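Local coordinates for probable chemoreceptor (Methyl-accepting chemotaxis) transmembrane protein (Rhizobium meliloti, PDB 6D8V) that probably senses quaternary ammonium compounds for bacterial chemotaxis, its sensory domain holding 1,1-dimethyl-prolinium in a pocket of the first PDC module, at residues A[31-36]-A[154-159]; A[126-131]-A[165-170]; A[224-229]-A[260-265]. All blocks are in the same frame, centred on the assembly; numbering follows the deposited sequence.

Contact 1 (A[31-36]-A[154-159])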
loop_
_atom_site.group_PDB
_atom_site.type_symbol
_atom_site.label_atom_id
_atom_site.label_comp_id
_atom_site.label_asym_id
_atom_site.label_seq_id
_atom_site.Cartn_x
_atom_site.Cartn_y
_atom_site.Cartn_z
ATOM N N ALA A 31 -2.151 -6.510 9.788
ATOM C CA ALA A 31 -1.969 -7.369 10.955
ATOM C C ALA A 31 -0.625 -8.087 10.922
ATOM O O ALA A 31 0.048 -8.209 11.956
ATOM C CB ALA A 31 -3.097 -8.389 11.038
ATOM N N ALA A 32 -0.224 -8.584 9.747
ATOM C CA ALA A 32 1.081 -9.229 9.631
ATOM C C ALA A 32 2.216 -8.238 9.851
ATOM O O ALA A 32 3.249 -8.593 10.427
ATOM C CB ALA A 32 1.218 -9.902 8.263
ATOM N N ALA A 33 2.047 -6.993 9.411
ATOM C CA ALA A 33 3.062 -5.984 9.688
ATOM C C ALA A 33 3.132 -5.687 11.184
ATOM O O ALA A 33 4.217 -5.685 11.776
ATOM C CB ALA A 33 2.778 -4.711 8.880
ATOM N N ARG A 34 1.977 -5.457 11.820
ATOM C CA ARG A 34 1.970 -5.148 13.251
ATOM C C ARG A 34 2.565 -6.290 14.075
ATOM O O ARG A 34 3.332 -6.052 15.018
ATOM C CB ARG A 34 0.546 -4.823 13.725
ATOM C CG ARG A 34 0.444 -4.483 15.213
ATOM C CD ARG A 34 -0.911 -3.884 15.611
ATOM N NE ARG A 34 -0.891 -3.369 16.982
ATOM C CZ ARG A 34 -1.867 -2.654 17.536
ATOM N NH1 ARG A 34 -2.957 -2.357 16.843
ATOM N NH2 ARG A 34 -1.751 -2.237 18.788
ATOM N N THR A 35 2.218 -7.536 13.743
ATOM C CA THR A 35 2.851 -8.676 14.398
ATOM C C THR A 35 4.366 -8.635 14.242
ATOM O O THR A 35 5.104 -8.809 15.217
ATOM C CB THR A 35 2.304 -9.988 13.836
ATOM O OG1 THR A 35 0.946 -10.165 14.255
ATOM C CG2 THR A 35 3.138 -11.163 14.329
ATOM N N MET A 36 4.849 -8.420 13.014
ATOM C CA MET A 36 6.290 -8.376 12.785
ATOM C C MET A 36 6.945 -7.258 13.587
ATOM O O MET A 36 7.987 -7.464 14.221
ATOM C CB MET A 36 6.584 -8.213 11.294
ATOM C CG MET A 36 8.063 -8.260 10.964
ATOM S SD MET A 36 8.751 -9.907 11.201
ATOM C CE MET A 36 7.884 -10.810 9.921
ATOM N N ILE A 154 2.484 -0.343 4.095
ATOM C CA ILE A 154 1.853 -0.388 5.406
ATOM C C ILE A 154 2.974 -0.501 6.430
ATOM O O ILE A 154 3.724 -1.481 6.440
ATOM C CB ILE A 154 0.860 -1.551 5.504
ATOM C CG1 ILE A 154 -0.278 -1.320 4.513
ATOM C CG2 ILE A 154 0.306 -1.686 6.907
ATOM C CD1 ILE A 154 -1.271 -2.450 4.448
ATOM N N ALA A 155 3.111 0.512 7.279
ATOM C CA ALA A 155 4.229 0.588 8.205
ATOM C C ALA A 155 3.721 0.767 9.627
ATOM O O ALA A 155 2.700 1.422 9.867
ATOM C CB ALA A 155 5.182 1.735 7.850
ATOM N N TYR A 156 4.448 0.169 10.566
ATOM C CA TYR A 156 4.139 0.189 11.984
ATOM C C TYR A 156 5.380 0.569 12.775
ATOM O O TYR A 156 6.502 0.238 12.379
ATOM C CB TYR A 156 3.632 -1.178 12.466
ATOM C CG TYR A 156 2.136 -1.339 12.378
ATOM C CD1 TYR A 156 1.540 -1.829 11.226
ATOM C CD2 TYR A 156 1.316 -0.995 13.448
ATOM C CE1 TYR A 156 0.162 -1.977 11.147
ATOM C CE2 TYR A 156 -0.055 -1.129 13.370
ATOM C CZ TYR A 156 -0.626 -1.620 12.217
ATOM O OH TYR A 156 -1.993 -1.756 12.130
ATOM N N PRO A 157 5.208 1.267 13.893
ATOM C CA PRO A 157 6.358 1.552 14.758
ATOM C C PRO A 157 6.833 0.290 15.455
ATOM O O PRO A 157 6.029 -0.526 15.915
ATOM C CB PRO A 157 5.808 2.573 15.763
ATOM C CG PRO A 157 4.530 3.082 15.158
ATOM C CD PRO A 157 3.987 1.954 14.339
ATOM N N VAL A 158 8.150 0.129 15.519
ATOM C CA VAL A 158 8.779 -0.962 16.255
ATOM C C VAL A 158 9.222 -0.415 17.605
ATOM O O VAL A 158 9.995 0.549 17.667
ATOM C CB VAL A 158 9.964 -1.558 15.477
ATOM C CG1 VAL A 158 10.658 -2.626 16.304
ATOM C CG2 VAL A 158 9.495 -2.143 14.163
ATOM N N MET A 159 8.737 -1.028 18.688
ATOM C CA MET A 159 8.989 -0.553 20.042
ATOM C C MET A 159 9.861 -1.539 20.809
ATOM O O MET A 159 9.743 -2.756 20.636
ATOM C CB MET A 159 7.680 -0.333 20.799
ATOM C CG MET A 159 6.693 0.574 20.096
ATOM S SD MET A 159 7.210 2.297 20.047
ATOM C CE MET A 159 7.383 2.637 21.797
#
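CB of R34, on the long helix 2-45, lies over one face of the Y156 ring, on strand 149-160, so that a CH-pi contact joins the long N-terminal helix to the sheet of the first PDC module, of the Cache clan. The two segments run nearly parallel, 22° between their directions, with their axes 7.8 Å apart at the closest point. The evidence for the CH-pi contact is the position of R34 CB, 3.6 Å from the centroid of the Y156 ring and only 8° off the ring normal. Beyond CB, the trans chi1 of R34 (-180°) sets CG opposite the backbone N, and the chain continues extended to NE. It therefore leaves the ring centre across one side, with R34 CD 3.7 Å from Y156 CE2. The guanidinium plane is tilted against the ring rather than laid flat on it, so the aliphatic part of the arginine does most of the touching. R34 is exposed, whereas Y156 is buried. Y156 also meets S37 of the same helix and D256 of a loop.

A33, one residue earlier on the helix, points its methyl toward the strand. This methyl rests between the strand residues I154 and Y156 and also touches V170 on the neighbouring strand. No hydrogen bond crosses between the segments. A33 CB stands 4.4 Å from I154 CG2, and it comes nearer to the tyrosine, 3.9 Å from Y156 CD1.

Contact 2 (A[126-131]-A[165-170])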
loop_
_atom_site.group_PDB
_atom_site.type_symbol
_atom_site.label_atom_id
_atom_site.label_comp_id
_atom_site.label_asym_id
_atom_site.label_seq_id
_atom_site.Cartn_x
_atom_site.Cartn_y
_atom_site.Cartn_z
ATOM N N GLY A 126 7.809 8.517 8.168
ATOM C CA GLY A 126 7.309 9.615 8.979
ATOM C C GLY A 126 5.909 9.377 9.518
ATOM O O GLY A 126 5.641 9.612 10.700
ATOM N N LEU A 127 5.000 8.908 8.661
ATOM C CA LEU A 127 3.602 8.760 9.059
ATOM C C LEU A 127 3.466 7.899 10.309
ATOM O O LEU A 127 2.889 8.325 11.316
ATOM C CB LEU A 127 2.788 8.166 7.908
ATOM C CG LEU A 127 2.589 9.020 6.653
ATOM C CD1 LEU A 127 1.702 8.285 5.661
ATOM C CD2 LEU A 127 1.993 10.365 7.014
ATOM N N ALA A 128 3.997 6.674 10.259
ATOM C CA ALA A 128 3.902 5.774 11.402
ATOM C C ALA A 128 4.662 6.305 12.611
ATOM O O ALA A 128 4.211 6.130 13.748
ATOM C CB ALA A 128 4.420 4.388 11.020
ATOM N N ALA A 129 5.807 6.955 12.398
ATOM C CA ALA A 129 6.598 7.433 13.530
ATOM C C ALA A 129 5.966 8.647 14.203
ATOM O O ALA A 129 6.075 8.793 15.428
ATOM C CB ALA A 129 8.026 7.759 13.080
ATOM N N LYS A 130 5.311 9.522 13.433
ATOM C CA LYS A 130 4.723 10.719 14.027
ATOM C C LYS A 130 3.415 10.421 14.755
ATOM O O LYS A 130 3.109 11.078 15.757
ATOM C CB LYS A 130 4.507 11.787 12.950
ATOM C CG LYS A 130 4.081 13.173 13.474
ATOM C CD LYS A 130 5.253 14.018 13.998
ATOM C CE LYS A 130 4.808 15.466 14.268
ATOM N NZ LYS A 130 5.916 16.406 14.658
ATOM N N SER A 131 2.645 9.437 14.284
ATOM C CA SER A 131 1.364 9.098 14.892
ATOM C C SER A 131 1.465 7.988 15.926
ATOM O O SER A 131 0.521 7.802 16.703
ATOM C CB SER A 131 0.348 8.684 13.817
ATOM O OG SER A 131 0.641 7.403 13.283
ATOM N N ILE A 165 12.398 2.234 18.238
ATOM C CA ILE A 165 13.733 2.033 17.686
ATOM C C ILE A 165 13.736 1.967 16.167
ATOM O O ILE A 165 14.799 1.750 15.573
ATOM C CB ILE A 165 14.395 0.769 18.270
ATOM C CG1 ILE A 165 13.580 -0.472 17.900
ATOM C CG2 ILE A 165 14.565 0.897 19.780
ATOM C CD1 ILE A 165 14.184 -1.776 18.394
ATOM N N GLY A 166 12.594 2.142 15.520
ATOM C CA GLY A 166 12.542 2.124 14.076
ATOM C C GLY A 166 11.136 1.811 13.590
ATOM O O GLY A 166 10.184 1.767 14.370
ATOM N N VAL A 167 11.043 1.583 12.283
ATOM C CA VAL A 167 9.774 1.334 11.611
ATOM C C VAL A 167 9.905 0.071 10.774
ATOM O O VAL A 167 10.872 -0.080 10.024
ATOM C CB VAL A 167 9.364 2.521 10.716
ATOM C CG1 VAL A 167 8.103 2.182 9.936
ATOM C CG2 VAL A 167 9.181 3.787 11.540
ATOM N N SER A 168 8.929 -0.824 10.889
ATOM C CA SER A 168 8.786 -1.972 10.006
ATOM C C SER A 168 7.511 -1.835 9.179
ATOM O O SER A 168 6.538 -1.195 9.590
ATOM C CB SER A 168 8.749 -3.275 10.810
ATOM O OG SER A 168 8.271 -4.347 10.013
ATOM N N GLY A 169 7.518 -2.438 7.996
ATOM C CA GLY A 169 6.351 -2.345 7.137
ATOM C C GLY A 169 6.345 -3.403 6.052
ATOM O O GLY A 169 7.302 -4.156 5.871
ATOM N N VAL A 170 5.244 -3.420 5.307
ATOM C CA VAL A 170 4.980 -4.380 4.244
ATOM C C VAL A 170 4.541 -3.603 3.006
ATOM O O VAL A 170 4.009 -2.491 3.114
ATOM C CB VAL A 170 3.897 -5.384 4.708
ATOM C CG1 VAL A 170 3.386 -6.236 3.564
ATOM C CG2 VAL A 170 4.448 -6.246 5.820
#
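V167 offers its two methyl branches to two successive alanines, A128 and A129, of helix 123-131, and this apolar packing makes up the whole contact. V167 CG1 lies 4.4 Å from A128 CB, while V167 CG2 lies 4.4 Å from A129 CB. The trans chi1 of V167 (175°) directs the fork so that each helix residue receives one branch. The touch is light, with 86 Å² buried over both sides, and the nearest backbones, at A129 and V167, keep their CA atoms 7.1 Å apart.

Hydrogen bonds serve each segment separately, and none crosses between them. On the helix, K130 N donates to G126 O at 2.8 Å. Strand 163-173 is held on both sides by its neighbours in the sheet: V167 pairs through the backbone with A74, and G166 with V158, while S168 OG bonds to W72 O.

V167 also packs on A155 and on W72, a residue of the ligand pocket, and its side chain is about 8 Å from the bound 1,1-dimethyl-prolinium. A short helix lying on an antiparallel sheet beside the ligand, with W124 of that same helix lining the pocket, is consistent with the ligand-binding PDC module of the Cache clan.

Contact 3 (A[224-229]-A[260-265])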
loop_
_atom_site.group_PDB
_atom_site.type_symbol
_atom_site.label_atom_id
_atom_site.label_comp_id
_atom_site.label_asym_id
_atom_site.label_seq_id
_atom_site.Cartn_x
_atom_site.Cartn_y
_atom_site.Cartn_z
ATOM N N ASP A 224 -15.548 15.468 -3.175
ATOM C CA ASP A 224 -16.687 15.453 -2.261
ATOM C C ASP A 224 -16.979 14.053 -1.736
ATOM O O ASP A 224 -17.292 13.885 -0.551
ATOM C CB ASP A 224 -17.920 16.038 -2.946
ATOM C CG ASP A 224 -17.745 17.500 -3.282
ATOM O OD1 ASP A 224 -16.942 18.160 -2.588
ATOM O OD2 ASP A 224 -18.395 17.986 -4.233
ATOM N N ALA A 225 -16.894 13.035 -2.596
ATOM C CA ALA A 225 -16.992 11.661 -2.109
ATOM C C ALA A 225 -15.928 11.386 -1.054
ATOM O O ALA A 225 -16.211 10.791 -0.006
ATOM C CB ALA A 225 -16.864 10.674 -3.271
ATOM N N LEU A 226 -14.698 11.837 -1.306
ATOM C CA LEU A 226 -13.623 11.676 -0.333
ATOM C C LEU A 226 -13.947 12.330 1.008
ATOM O O LEU A 226 -13.456 11.878 2.047
ATOM C CB LEU A 226 -12.319 12.252 -0.895
ATOM C CG LEU A 226 -11.288 11.237 -1.394
ATOM C CD1 LEU A 226 -10.067 11.944 -1.961
ATOM C CD2 LEU A 226 -10.886 10.279 -0.273
ATOM N N SER A 227 -14.750 13.398 1.012
ATOM C CA SER A 227 -15.036 14.101 2.263
ATOM C C SER A 227 -16.196 13.455 3.015
ATOM O O SER A 227 -16.076 13.094 4.193
ATOM C CB SER A 227 -15.339 15.577 1.988
ATOM O OG SER A 227 -14.363 16.149 1.147
ATOM N N THR A 228 -17.335 13.316 2.342
ATOM C CA THR A 228 -18.508 12.703 2.950
ATOM C C THR A 228 -18.313 11.215 3.214
ATOM O O THR A 228 -18.989 10.655 4.081
ATOM C CB THR A 228 -19.723 12.923 2.048
ATOM O OG1 THR A 228 -19.676 12.004 0.950
ATOM C CG2 THR A 228 -19.694 14.343 1.492
ATOM N N GLY A 229 -17.417 10.560 2.491
ATOM C CA GLY A 229 -17.254 9.129 2.637
ATOM C C GLY A 229 -18.423 8.351 2.075
ATOM O O GLY A 229 -18.542 7.142 2.295
ATOM N N GLN A 260 -8.803 5.779 3.818
ATOM C CA GLN A 260 -9.827 5.215 2.961
ATOM C C GLN A 260 -9.373 5.307 1.511
ATOM O O GLN A 260 -8.540 6.141 1.147
ATOM C CB GLN A 260 -11.165 5.927 3.139
ATOM C CG GLN A 260 -11.111 7.414 2.886
ATOM C CD GLN A 260 -12.485 8.031 2.870
ATOM O OE1 GLN A 260 -13.469 7.377 3.212
ATOM N NE2 GLN A 260 -12.567 9.292 2.463
ATOM N N TRP A 261 -9.933 4.431 0.686
ATOM C CA TRP A 261 -9.687 4.425 -0.746
ATOM C C TRP A 261 -11.001 4.553 -1.506
ATOM O O TRP A 261 -12.086 4.318 -0.966
ATOM C CB TRP A 261 -8.975 3.149 -1.186
ATOM C CG TRP A 261 -7.536 3.089 -0.790
ATOM C CD1 TRP A 261 -6.805 4.066 -0.180
ATOM C CD2 TRP A 261 -6.648 1.986 -0.985
ATOM N NE1 TRP A 261 -5.511 3.637 0.017
ATOM C CE2 TRP A 261 -5.393 2.362 -0.468
ATOM C CE3 TRP A 261 -6.797 0.713 -1.544
ATOM C CZ2 TRP A 261 -4.294 1.512 -0.490
ATOM C CZ3 TRP A 261 -5.703 -0.132 -1.568
ATOM C CH2 TRP A 261 -4.466 0.274 -1.048
ATOM N N LEU A 262 -10.890 4.913 -2.780
ATOM C CA LEU A 262 -12.024 4.971 -3.690
ATOM C C LEU A 262 -11.947 3.800 -4.658
ATOM O O LEU A 262 -10.925 3.591 -5.320
ATOM C CB LEU A 262 -12.055 6.279 -4.489
ATOM C CG LEU A 262 -12.310 7.570 -3.746
ATOM C CD1 LEU A 262 -13.392 7.353 -2.703
ATOM C CD2 LEU A 262 -11.025 8.059 -3.111
ATOM N N VAL A 263 -13.022 3.045 -4.731
ATOM C CA VAL A 263 -13.273 2.179 -5.866
ATOM C C VAL A 263 -13.951 3.028 -6.928
ATOM O O VAL A 263 -14.866 3.804 -6.630
ATOM C CB VAL A 263 -14.145 0.979 -5.460
ATOM C CG1 VAL A 263 -14.485 0.133 -6.659
ATOM C CG2 VAL A 263 -13.431 0.142 -4.413
ATOM N N LEU A 264 -13.465 2.931 -8.151
ATOM C CA LEU A 264 -14.122 3.526 -9.300
ATOM C C LEU A 264 -14.637 2.388 -10.156
ATOM O O LEU A 264 -13.890 1.462 -10.486
ATOM C CB LEU A 264 -13.170 4.395 -10.123
ATOM C CG LEU A 264 -12.348 5.468 -9.425
ATOM C CD1 LEU A 264 -11.530 6.204 -10.470
ATOM C CD2 LEU A 264 -13.249 6.424 -8.664
ATOM N N VAL A 265 -15.903 2.458 -10.518
ATOM C CA VAL A 265 -16.523 1.427 -11.330
ATOM C C VAL A 265 -17.115 2.129 -12.541
ATOM O O VAL A 265 -17.948 3.034 -12.401
ATOM C CB VAL A 265 -17.568 0.627 -10.531
ATOM C CG1 VAL A 265 -18.336 1.561 -9.602
ATOM C CG2 VAL A 265 -18.485 -0.155 -11.460
#
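The chi1 of Q260 (57°) places CG between the backbone N and the carbonyl carbon, and the extended chain beyond it carries the amide to L226 near the end of helix 219-228. Two residues along the strand, L262 has CG opposite its carbonyl carbon (chi1 -67°), which presents CD2 to the same leucine. L226 is thus met by a polar and an apolar partner from one strand.

The polar partner is the amide nitrogen: Q260 NE2 is 2.8 Å from L226 O, but the N-H to acceptor angle of 117° marks the hydrogen bond as weak. Q260 NE2 also lies 3.4 Å from L226 CD2, so the amide rests against the leucine side chain as well as its carbonyl. Q260 OE1 lies 4.2 Å from G229 CA, with G229 the first residue to leave helical backbone angles, at positive phi.

The apolar partner approaches at about a right angle, and L262 CD2 is 3.6 Å from both L226 CD2 and L226 CG. L262 is buried and also packs on P251 and L195.

From the other face of strand 259-268, W261 and V263 reach I22 and I18 of the long helix. A four-stranded antiparallel sheet between a short helix and the long N-terminal helix is consistent with the second module of a double Cache sensor.

Contacts 1 and 2 meet through adjacent antiparallel strands, their centres 8 Å apart. Y156 N lies 2.7 Å from S168 O and I154 O lies 2.7 Å from V170 N, two probable hydrogen bonds that tie the strand of one contact to that of the other. They occupy opposite faces of this sheet: contact 1 the face under helix 2-45, contact 2 the face with the ligand. The bound 1,1-dimethyl-prolinium is about 10 Å from the side chain of I154, which belongs to contact 1. Contact 3 belongs to the other sheet, its centre 26 Å from those of both; helix 2-45 packs on both sheets and so spans the two regions.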